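Long-range contacts in metallocarboxypeptidase (Trypanosoma cruzi, PDB 3DWC), which probably releases C-terminal amino acids, other than proline, from peptides as a metal-dependent carboxypeptidase of the M32 family: residues His21-Thr32 against Phe239-Thr250; Ile62-Glu70 against Leu84-Glu92. All coordinates share one frame; numbering follows the deposited sequence.

Interaction 1: residues His21-Thr32 against Phe239-Thr250; sequences HMLLLADWDSHT and FCGNSKEDVRIT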
loop_
_atom_site.group_PDB
_atom_site.type_symbol
_atom_site.label_atom_id
_atom_site.label_comp_id
_atom_site.label_asym_id
_atom_site.label_seq_id
_atom_site.Cartn_x
_atom_site.Cartn_y
_atom_site.Cartn_z
ATOM N N HIS B 21 3.104 8.286 -7.627
ATOM C CA HIS B 21 3.522 7.471 -6.486
ATOM C C HIS B 21 2.341 6.807 -5.755
ATOM O O HIS B 21 2.328 5.596 -5.563
ATOM C CB HIS B 21 4.326 8.315 -5.547
ATOM C CG HIS B 21 4.756 7.612 -4.300
ATOM N ND1 HIS B 21 6.048 7.143 -4.110
ATOM C CD2 HIS B 21 4.093 7.382 -3.139
ATOM C CE1 HIS B 21 6.139 6.622 -2.896
ATOM N NE2 HIS B 21 4.969 6.750 -2.290
ATOM N N MET B 22 1.359 7.600 -5.362
ATOM C CA MET B 22 0.113 7.069 -4.762
ATOM C C MET B 22 -0.608 6.010 -5.583
ATOM O O MET B 22 -0.992 4.964 -5.072
ATOM C CB MET B 22 -0.830 8.225 -4.485
ATOM C CG MET B 22 -0.281 9.219 -3.428
ATOM S SD MET B 22 -0.097 8.380 -1.812
ATOM C CE MET B 22 0.541 9.641 -0.778
ATOM N N LEU B 23 -0.789 6.283 -6.869
ATOM C CA LEU B 23 -1.449 5.358 -7.780
ATOM C C LEU B 23 -0.710 4.028 -7.911
ATOM O O LEU B 23 -1.303 2.968 -7.891
ATOM C CB LEU B 23 -1.533 5.983 -9.183
ATOM C CG LEU B 23 -2.711 6.892 -9.480
ATOM C CD1 LEU B 23 -2.716 7.223 -10.980
ATOM C CD2 LEU B 23 -3.992 6.209 -9.057
ATOM N N LEU B 24 0.593 4.111 -8.045
ATOM C CA LEU B 24 1.421 2.912 -8.187
ATOM C C LEU B 24 1.368 2.035 -6.910
ATOM O O LEU B 24 1.313 0.796 -6.949
ATOM C CB LEU B 24 2.839 3.374 -8.503
ATOM C CG LEU B 24 3.072 3.948 -9.908
ATOM C CD1 LEU B 24 4.373 4.748 -10.007
ATOM C CD2 LEU B 24 3.093 2.806 -10.926
ATOM N N LEU B 25 1.363 2.689 -5.760
ATOM C CA LEU B 25 1.249 1.986 -4.461
ATOM C C LEU B 25 -0.075 1.336 -4.390
ATOM O O LEU B 25 -0.172 0.146 -4.074
ATOM C CB LEU B 25 1.366 2.949 -3.290
ATOM C CG LEU B 25 1.391 2.278 -1.892
ATOM C CD1 LEU B 25 2.671 1.371 -1.774
ATOM C CD2 LEU B 25 1.366 3.353 -0.765
ATOM N N ALA B 26 -1.111 2.117 -4.679
ATOM C CA ALA B 26 -2.504 1.620 -4.658
ATOM C C ALA B 26 -2.680 0.428 -5.594
ATOM O O ALA B 26 -3.386 -0.515 -5.273
ATOM C CB ALA B 26 -3.485 2.749 -5.039
ATOM N N ASP B 27 -2.003 0.456 -6.736
ATOM C CA ASP B 27 -2.126 -0.637 -7.715
ATOM C C ASP B 27 -1.366 -1.850 -7.204
ATOM O O ASP B 27 -1.887 -2.932 -7.194
ATOM C CB ASP B 27 -1.655 -0.205 -9.095
ATOM C CG ASP B 27 -1.928 -1.261 -10.152
ATOM O OD1 ASP B 27 -3.117 -1.617 -10.354
ATOM O OD2 ASP B 27 -0.973 -1.788 -10.701
ATOM N N TRP B 28 -0.138 -1.652 -6.730
ATOM C CA TRP B 28 0.625 -2.741 -6.140
ATOM C C TRP B 28 -0.153 -3.456 -5.031
ATOM O O TRP B 28 -0.278 -4.701 -5.026
ATOM C CB TRP B 28 2.029 -2.239 -5.657
ATOM C CG TRP B 28 2.765 -3.284 -4.885
ATOM C CD1 TRP B 28 3.574 -4.243 -5.386
ATOM C CD2 TRP B 28 2.704 -3.503 -3.460
ATOM N NE1 TRP B 28 4.016 -5.076 -4.369
ATOM C CE2 TRP B 28 3.474 -4.648 -3.178
ATOM C CE3 TRP B 28 1.988 -2.904 -2.419
ATOM C CZ2 TRP B 28 3.635 -5.149 -1.874
ATOM C CZ3 TRP B 28 2.123 -3.429 -1.112
ATOM C CH2 TRP B 28 2.940 -4.545 -0.859
ATOM N N ASP B 29 -0.758 -2.673 -4.130
ATOM C CA ASP B 29 -1.427 -3.199 -2.969
ATOM C C ASP B 29 -2.684 -3.937 -3.354
ATOM O O ASP B 29 -3.042 -4.950 -2.701
ATOM C CB ASP B 29 -1.705 -2.018 -2.009
ATOM C CG ASP B 29 -2.390 -2.425 -0.762
ATOM O OD1 ASP B 29 -1.711 -2.608 0.256
ATOM O OD2 ASP B 29 -3.615 -2.615 -0.779
ATOM N N SER B 30 -3.396 -3.447 -4.376
ATOM C CA SER B 30 -4.643 -4.101 -4.792
ATOM C C SER B 30 -4.374 -5.548 -5.236
ATOM O O SER B 30 -5.240 -6.379 -5.139
ATOM C CB SER B 30 -5.368 -3.332 -5.917
ATOM O OG SER B 30 -4.534 -3.346 -7.060
ATOM N N HIS B 31 -3.159 -5.824 -5.684
ATOM C CA HIS B 31 -2.773 -7.155 -6.183
ATOM C C HIS B 31 -2.081 -8.047 -5.171
ATOM O O HIS B 31 -1.924 -9.237 -5.454
ATOM C CB HIS B 31 -1.833 -7.019 -7.397
ATOM C CG HIS B 31 -2.503 -6.431 -8.582
ATOM N ND1 HIS B 31 -2.241 -5.157 -9.025
ATOM C CD2 HIS B 31 -3.496 -6.912 -9.377
ATOM C CE1 HIS B 31 -3.023 -4.882 -10.058
ATOM N NE2 HIS B 31 -3.813 -5.920 -10.273
ATOM N N THR B 32 -1.679 -7.488 -4.029
ATOM C CA THR B 32 -0.811 -8.187 -3.086
ATOM C C THR B 32 -1.476 -8.273 -1.734
ATOM O O THR B 32 -1.693 -9.361 -1.247
ATOM C CB THR B 32 0.558 -7.521 -2.945
ATOM O OG1 THR B 32 0.404 -6.135 -2.628
ATOM C CG2 THR B 32 1.313 -7.641 -4.211
ATOM N N PHE B 239 4.517 -9.543 -11.542
ATOM C CA PHE B 239 4.768 -8.274 -12.185
ATOM C C PHE B 239 5.833 -7.563 -11.367
ATOM O O PHE B 239 6.190 -8.004 -10.290
ATOM C CB PHE B 239 3.495 -7.412 -12.291
ATOM C CG PHE B 239 2.914 -7.017 -10.966
ATOM C CD1 PHE B 239 3.139 -5.765 -10.429
ATOM C CD2 PHE B 239 2.109 -7.900 -10.259
ATOM C CE1 PHE B 239 2.582 -5.403 -9.171
ATOM C CE2 PHE B 239 1.568 -7.546 -9.010
ATOM C CZ PHE B 239 1.823 -6.298 -8.478
ATOM N N CYS B 240 6.325 -6.471 -11.940
ATOM C CA CYS B 240 7.298 -5.568 -11.334
ATOM C C CYS B 240 6.573 -4.233 -11.235
ATOM O O CYS B 240 6.183 -3.636 -12.259
ATOM C CB CYS B 240 8.512 -5.417 -12.271
ATOM S SG CYS B 240 9.771 -4.216 -11.764
ATOM N N GLY B 241 6.376 -3.744 -10.029
ATOM C CA GLY B 241 5.630 -2.502 -9.902
ATOM C C GLY B 241 6.081 -1.554 -8.817
ATOM O O GLY B 241 7.232 -1.565 -8.422
ATOM N N ASN B 242 5.128 -0.723 -8.373
ATOM C CA ASN B 242 5.395 0.382 -7.509
ATOM C C ASN B 242 6.330 1.417 -8.138
ATOM O O ASN B 242 6.212 1.677 -9.315
ATOM C CB ASN B 242 5.883 -0.093 -6.145
ATOM C CG ASN B 242 5.444 0.826 -5.047
ATOM O OD1 ASN B 242 4.366 1.404 -5.118
ATOM N ND2 ASN B 242 6.269 0.976 -4.032
ATOM N N SER B 243 7.241 2.014 -7.362
ATOM C CA SER B 243 7.981 3.187 -7.774
ATOM C C SER B 243 9.493 2.932 -7.811
ATOM O O SER B 243 10.002 1.962 -7.224
ATOM C CB SER B 243 7.677 4.308 -6.783
ATOM O OG SER B 243 6.335 4.758 -6.907
ATOM N N LYS B 244 10.213 3.784 -8.518
ATOM C CA LYS B 244 11.675 3.600 -8.718
ATOM C C LYS B 244 12.519 3.552 -7.441
ATOM O O LYS B 244 13.551 2.856 -7.363
ATOM C CB LYS B 244 12.216 4.685 -9.645
ATOM C CG LYS B 244 11.661 4.577 -11.062
ATOM C CD LYS B 244 12.471 5.454 -12.024
ATOM C CE LYS B 244 11.632 5.991 -13.186
ATOM N NZ LYS B 244 11.073 4.912 -14.029
ATOM N N GLU B 245 12.098 4.321 -6.450
ATOM C CA GLU B 245 12.716 4.303 -5.113
ATOM C C GLU B 245 12.306 3.109 -4.252
ATOM O O GLU B 245 12.840 2.920 -3.154
ATOM C CB GLU B 245 12.378 5.609 -4.347
ATOM C CG GLU B 245 12.616 6.876 -5.146
ATOM C CD GLU B 245 11.430 7.346 -5.956
ATOM O OE1 GLU B 245 11.524 8.502 -6.428
ATOM O OE2 GLU B 245 10.421 6.592 -6.137
ATOM N N ASP B 246 11.356 2.305 -4.732
ATOM C CA ASP B 246 10.716 1.321 -3.907
ATOM C C ASP B 246 10.081 0.343 -4.874
ATOM O O ASP B 246 8.878 0.361 -5.078
ATOM C CB ASP B 246 9.690 2.047 -2.991
ATOM C CG ASP B 246 9.025 1.123 -1.985
ATOM O OD1 ASP B 246 9.105 -0.131 -2.171
ATOM O OD2 ASP B 246 8.380 1.664 -1.022
ATOM N N VAL B 247 10.916 -0.511 -5.493
ATOM C CA VAL B 247 10.479 -1.355 -6.606
ATOM C C VAL B 247 10.041 -2.697 -6.031
ATOM O O VAL B 247 10.791 -3.324 -5.318
ATOM C CB VAL B 247 11.608 -1.576 -7.649
ATOM C CG1 VAL B 247 11.110 -2.608 -8.805
ATOM C CG2 VAL B 247 12.038 -0.291 -8.197
ATOM N N ARG B 248 8.818 -3.097 -6.319
ATOM C CA ARG B 248 8.171 -4.213 -5.690
ATOM C C ARG B 248 7.728 -5.195 -6.794
ATOM O O ARG B 248 6.871 -4.873 -7.622
ATOM C CB ARG B 248 6.957 -3.747 -4.851
ATOM C CG ARG B 248 7.362 -2.743 -3.778
ATOM C CD ARG B 248 6.277 -2.488 -2.764
ATOM N NE ARG B 248 6.716 -1.478 -1.802
ATOM C CZ ARG B 248 5.957 -1.058 -0.806
ATOM N NH1 ARG B 248 4.756 -1.558 -0.654
ATOM N NH2 ARG B 248 6.361 -0.076 -0.021
ATOM N N ILE B 249 8.327 -6.385 -6.754
ATOM C CA ILE B 249 8.064 -7.446 -7.675
ATOM C C ILE B 249 7.321 -8.577 -6.966
ATOM O O ILE B 249 7.396 -8.727 -5.766
ATOM C CB ILE B 249 9.358 -7.957 -8.326
ATOM C CG1 ILE B 249 10.247 -8.736 -7.372
ATOM C CG2 ILE B 249 10.184 -6.818 -8.896
ATOM C CD1 ILE B 249 11.279 -9.516 -8.165
ATOM N N THR B 250 6.586 -9.370 -7.729
ATOM C CA THR B 250 5.887 -10.500 -7.159
ATOM C C THR B 250 6.094 -11.767 -7.998
ATOM O O THR B 250 6.645 -11.731 -9.119
ATOM C CB THR B 250 4.405 -10.235 -7.109
ATOM O OG1 THR B 250 3.939 -10.126 -8.439
ATOM C CG2 THR B 250 4.107 -8.955 -6.346
HETATM O O HOH W 1 4.793 4.111 -4.906
HETATM O O HOH W 2 7.983 8.007 -5.954
HETATM O O HOH W 3 2.442 -0.613 -9.130
HETATM O O HOH W 4 6.139 -6.868 -3.914
#

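Interaction 2: residues Ile62-Glu70 against Leu84-Glu92; sequences IRALIEEAE and LREMRRAWE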
loop_
_atom_site.group_PDB
_atom_site.type_symbol
_atom_site.label_atom_id
_atom_site.label_comp_id
_atom_site.label_asym_id
_atom_site.label_seq_id
_atom_site.Cartn_x
_atom_site.Cartn_y
_atom_site.Cartn_z
ATOM N N ILE B 62 -0.586 24.261 -19.502
ATOM C CA ILE B 62 0.544 23.370 -19.774
ATOM C C ILE B 62 1.000 23.534 -21.207
ATOM O O ILE B 62 2.196 23.701 -21.462
ATOM C CB ILE B 62 0.216 21.855 -19.515
ATOM C CG1 ILE B 62 -0.327 21.652 -18.107
ATOM C CG2 ILE B 62 1.445 21.005 -19.671
ATOM C CD1 ILE B 62 0.554 22.250 -17.025
ATOM N N ARG B 63 0.058 23.460 -22.140
ATOM C CA ARG B 63 0.352 23.664 -23.558
ATOM C C ARG B 63 1.044 25.002 -23.824
ATOM O O ARG B 63 2.044 25.064 -24.538
ATOM C CB ARG B 63 -0.937 23.597 -24.363
ATOM C CG ARG B 63 -0.764 23.702 -25.876
ATOM C CD ARG B 63 -2.090 24.046 -26.507
ATOM N NE ARG B 63 -1.949 24.292 -27.936
ATOM C CZ ARG B 63 -2.259 23.424 -28.899
ATOM N NH1 ARG B 63 -2.738 22.212 -28.610
ATOM N NH2 ARG B 63 -2.094 23.785 -30.177
ATOM N N ALA B 64 0.500 26.065 -23.252
ATOM C CA ALA B 64 1.098 27.396 -23.340
ATOM C C ALA B 64 2.509 27.392 -22.738
ATOM O O ALA B 64 3.432 28.012 -23.283
ATOM C CB ALA B 64 0.207 28.419 -22.640
ATOM N N LEU B 65 2.691 26.664 -21.635
ATOM C CA LEU B 65 4.010 26.581 -21.014
ATOM C C LEU B 65 5.003 25.853 -21.944
ATOM O O LEU B 65 6.114 26.313 -22.174
ATOM C CB LEU B 65 3.940 25.912 -19.633
ATOM C CG LEU B 65 3.489 26.754 -18.436
ATOM C CD1 LEU B 65 3.359 25.877 -17.210
ATOM C CD2 LEU B 65 4.434 27.914 -18.161
ATOM N N ILE B 66 4.569 24.728 -22.493
ATOM C CA ILE B 66 5.396 23.943 -23.381
ATOM C C ILE B 66 5.806 24.776 -24.601
ATOM O O ILE B 66 6.966 24.773 -25.001
ATOM C CB ILE B 66 4.690 22.624 -23.831
ATOM C CG1 ILE B 66 4.509 21.647 -22.659
ATOM C CG2 ILE B 66 5.500 21.918 -24.875
ATOM C CD1 ILE B 66 3.767 20.381 -23.055
ATOM N N GLU B 67 4.851 25.486 -25.183
ATOM C CA GLU B 67 5.118 26.371 -26.330
ATOM C C GLU B 67 6.103 27.511 -26.027
ATOM O O GLU B 67 7.017 27.745 -26.810
ATOM C CB GLU B 67 3.805 26.911 -26.903
ATOM C CG GLU B 67 3.024 25.824 -27.645
ATOM C CD GLU B 67 1.688 26.284 -28.215
ATOM O OE1 GLU B 67 1.039 25.456 -28.877
ATOM O OE2 GLU B 67 1.277 27.453 -28.011
ATOM N N GLU B 68 5.953 28.201 -24.903
ATOM C CA GLU B 68 6.952 29.198 -24.532
ATOM C C GLU B 68 8.335 28.599 -24.318
ATOM O O GLU B 68 9.337 29.185 -24.724
ATOM C CB GLU B 68 6.562 29.988 -23.290
ATOM C CG GLU B 68 5.386 30.938 -23.475
ATOM C CD GLU B 68 5.576 31.981 -24.584
ATOM O OE1 GLU B 68 4.561 32.595 -24.975
ATOM O OE2 GLU B 68 6.713 32.196 -25.067
ATOM N N ALA B 69 8.399 27.440 -23.683
ATOM C CA ALA B 69 9.684 26.811 -23.398
ATOM C C ALA B 69 10.385 26.375 -24.677
ATOM O O ALA B 69 11.615 26.386 -24.740
ATOM C CB ALA B 69 9.520 25.618 -22.446
ATOM N N GLU B 70 9.597 25.989 -25.680
ATOM C CA GLU B 70 10.131 25.444 -26.926
ATOM C C GLU B 70 10.673 26.510 -27.886
ATOM O O GLU B 70 11.481 26.199 -28.761
ATOM C CB GLU B 70 9.070 24.608 -27.651
ATOM C CG GLU B 70 8.781 23.282 -27.004
ATOM C CD GLU B 70 7.773 22.460 -27.770
ATOM O OE1 GLU B 70 6.949 23.017 -28.510
ATOM O OE2 GLU B 70 7.788 21.234 -27.613
ATOM N N LEU B 84 12.304 18.419 -21.911
ATOM C CA LEU B 84 11.199 19.160 -22.532
ATOM C C LEU B 84 10.529 18.336 -23.640
ATOM O O LEU B 84 9.310 18.352 -23.785
ATOM C CB LEU B 84 11.664 20.521 -23.070
ATOM C CG LEU B 84 10.612 21.476 -23.649
ATOM C CD1 LEU B 84 9.440 21.716 -22.692
ATOM C CD2 LEU B 84 11.273 22.811 -24.064
ATOM N N ARG B 85 11.339 17.618 -24.426
ATOM C CA ARG B 85 10.815 16.636 -25.404
ATOM C C ARG B 85 9.924 15.572 -24.737
ATOM O O ARG B 85 8.860 15.234 -25.243
ATOM C CB ARG B 85 11.969 15.933 -26.129
ATOM C CG ARG B 85 11.550 15.033 -27.287
ATOM C CD ARG B 85 12.741 14.224 -27.809
ATOM N NE ARG B 85 13.277 13.353 -26.765
ATOM C CZ ARG B 85 14.562 13.048 -26.590
ATOM N NH1 ARG B 85 15.500 13.538 -27.374
ATOM N NH2 ARG B 85 14.901 12.245 -25.593
ATOM N N GLU B 86 10.371 15.039 -23.602
ATOM C CA GLU B 86 9.614 13.993 -22.947
ATOM C C GLU B 86 8.342 14.558 -22.311
ATOM O O GLU B 86 7.324 13.875 -22.279
ATOM C CB GLU B 86 10.485 13.223 -21.974
ATOM C CG GLU B 86 11.618 12.523 -22.652
ATOM C CD GLU B 86 11.184 11.615 -23.809
ATOM O OE1 GLU B 86 10.195 10.885 -23.653
ATOM O OE2 GLU B 86 11.865 11.617 -24.853
ATOM N N MET B 87 8.392 15.809 -21.842
ATOM C CA MET B 87 7.204 16.490 -21.338
ATOM C C MET B 87 6.126 16.645 -22.401
ATOM O O MET B 87 4.967 16.392 -22.139
ATOM C CB MET B 87 7.560 17.903 -20.832
ATOM C CG MET B 87 8.359 17.952 -19.554
ATOM S SD MET B 87 8.904 19.625 -19.197
ATOM C CE MET B 87 9.375 19.431 -17.453
ATOM N N ARG B 88 6.500 17.141 -23.585
ATOM C CA ARG B 88 5.553 17.242 -24.705
ATOM C C ARG B 88 4.927 15.906 -25.036
ATOM O O ARG B 88 3.722 15.828 -25.264
ATOM C CB ARG B 88 6.220 17.783 -25.972
ATOM C CG ARG B 88 5.335 17.680 -27.202
ATOM C CD ARG B 88 5.894 18.438 -28.398
ATOM N NE ARG B 88 5.587 19.862 -28.319
ATOM C CZ ARG B 88 4.468 20.404 -28.780
ATOM N NH1 ARG B 88 4.294 21.711 -28.678
ATOM N NH2 ARG B 88 3.516 19.650 -29.335
ATOM N N ARG B 89 5.754 14.861 -25.082
ATOM C CA ARG B 89 5.267 13.516 -25.333
ATOM C C ARG B 89 4.208 13.059 -24.306
ATOM O O ARG B 89 3.163 12.553 -24.706
ATOM C CB ARG B 89 6.431 12.527 -25.345
ATOM C CG ARG B 89 5.966 11.104 -25.425
ATOM C CD ARG B 89 7.109 10.106 -25.528
ATOM N NE ARG B 89 6.580 8.739 -25.345
ATOM C CZ ARG B 89 5.847 8.075 -26.259
ATOM N NH1 ARG B 89 5.519 8.621 -27.438
ATOM N NH2 ARG B 89 5.420 6.866 -25.979
ATOM N N ALA B 90 4.503 13.198 -23.005
ATOM C CA ALA B 90 3.521 12.853 -21.960
ATOM C C ALA B 90 2.264 13.705 -22.115
ATOM O O ALA B 90 1.183 13.200 -21.958
ATOM C CB ALA B 90 4.092 13.031 -20.547
ATOM N N TRP B 91 2.421 14.985 -22.444
ATOM C CA TRP B 91 1.279 15.883 -22.619
ATOM C C TRP B 91 0.426 15.469 -23.834
ATOM O O TRP B 91 -0.800 15.409 -23.768
ATOM C CB TRP B 91 1.776 17.333 -22.739
ATOM C CG TRP B 91 0.691 18.307 -23.013
ATOM C CD1 TRP B 91 -0.051 18.997 -22.099
ATOM C CD2 TRP B 91 0.215 18.707 -24.298
ATOM N NE1 TRP B 91 -0.969 19.794 -22.745
ATOM C CE2 TRP B 91 -0.815 19.630 -24.096
ATOM C CE3 TRP B 91 0.576 18.372 -25.610
ATOM C CZ2 TRP B 91 -1.489 20.216 -25.150
ATOM C CZ3 TRP B 91 -0.099 18.940 -26.643
ATOM C CH2 TRP B 91 -1.116 19.854 -26.413
ATOM N N GLU B 92 1.081 15.163 -24.946
ATOM C CA GLU B 92 0.363 14.704 -26.138
ATOM C C GLU B 92 -0.374 13.390 -25.896
ATOM O O GLU B 92 -1.467 13.182 -26.381
ATOM C CB GLU B 92 1.324 14.582 -27.325
ATOM C CG GLU B 92 1.707 15.929 -27.910
ATOM C CD GLU B 92 2.722 15.847 -29.029
ATOM O OE1 GLU B 92 3.208 16.912 -29.465
ATOM O OE2 GLU B 92 3.041 14.727 -29.475
HETATM O O HOH W 5 -3.017 21.827 -22.242
#

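Interaction 1: residues His21-Thr32 against Phe239-Thr250
The indole of W28 and the side chain of R248 make the tight part of this contact between helix 3-32 and the hairpin-like segment F239-T250. With its chain extended from CG to NE, R248 runs over one face of the indole: CD sits 3.7 Å from the centroid of the W28 five-membered ring in a CH-pi contact, and CZ lies above the six-membered ring, a cation-pi pair with the two planes 89° apart. The guanidinium therefore stands on edge, NH1 being 3.3 Å from W28 CZ3. D246 fixes its rotation, OD1 taking NE at 2.8 Å and OD2 taking NH2, a side-on salt bridge within the strand. T32 OG1 lies over the opposite indole face while bonding to W28 O. At the indole edge, W28 NE1 donates to a water that also bonds I249 O.

Toward H21 the contact is bridged by water. N242 OD1 approaches L25 CA, at 3.2 Å, but the N-H of L25 is badly angled for a bond to it. One water instead joins H21 O, N242 OD1 and S243 OG; another links L24 O to N242 N; a third bridges H21 ND1 and E245 OE2. The solvent side is at L24, whose CD1 lies 3.7 Å from S243 OG, and at H31, whose ring meets that of F239 obliquely, neither stacked nor edge-to-face.

R248 NH1 also forms a salt bridge to D29 of the second subunit, and H21 NE2 bonds to R42 there, so this surface belongs to the dimer interface. Within the chain, strand 246-251 pairs with strands 240-241 and 230-234, helix 39-57 packs on M22 and L23, and helix 259-276 lies against C240, V247 and I249.

Interaction 2: residues Ile62-Glu70 against Leu84-Glu92
An antiparallel helical hairpin is formed by helices 60-71 and 78-95, whose segments here pass 10.8 Å apart with their directions at 153°. The large apolar piece is W91: its CG is anti to the backbone N (chi1 176°), and the indole is laid along one turn of the facing helix. I62 CG2 touches W91 CD1 at 3.5 Å, R63 CB comes equally close to CZ2, and I66 CD1 reaches W91 CB at 3.7 Å. W91 NE1, at the ring's edge, is satisfied by a water lying in the ring plane. At the other end of the contact L84 CD2 packs on A69 CB. The ends of I62 and M87 lead away from the helix pair to L9 of helix 3-32.

On the more exposed flank, R88 ties the helices together by charge. Its chain bends at chi3 (-81°), turning the guanidinium so that it meets the E70 carboxylate side-on and nearly coplanar, NE bonding to E70 OE2 at 2.7 Å and NH1 to E70 OE1 at 3.0 Å. The remaining guanidinium nitrogen is held by a second carboxylate, one turn along: R88 NH2 bonds to E92 OE1 at 2.8 Å.

Helix 3-32 connects the two contacts: its C-terminal part supplies one side of interaction 1, while L9 and F13, nearer its start, pack on the helix pair of interaction 2. The centres are 28 Å apart and the nearest atoms about 11 Å, with no direct touch. Along the chain, interaction 2 is nested within the loop that interaction 1 closes. The active site lies next to interaction 1: the F239 side chain is about 5 Å from that of E268, the predicted proton donor/acceptor, and about 8 Å from the cobalt ion held by H267, H271 and E298. Interaction 2 lies away from that site, and neither of its segments touches the second subunit.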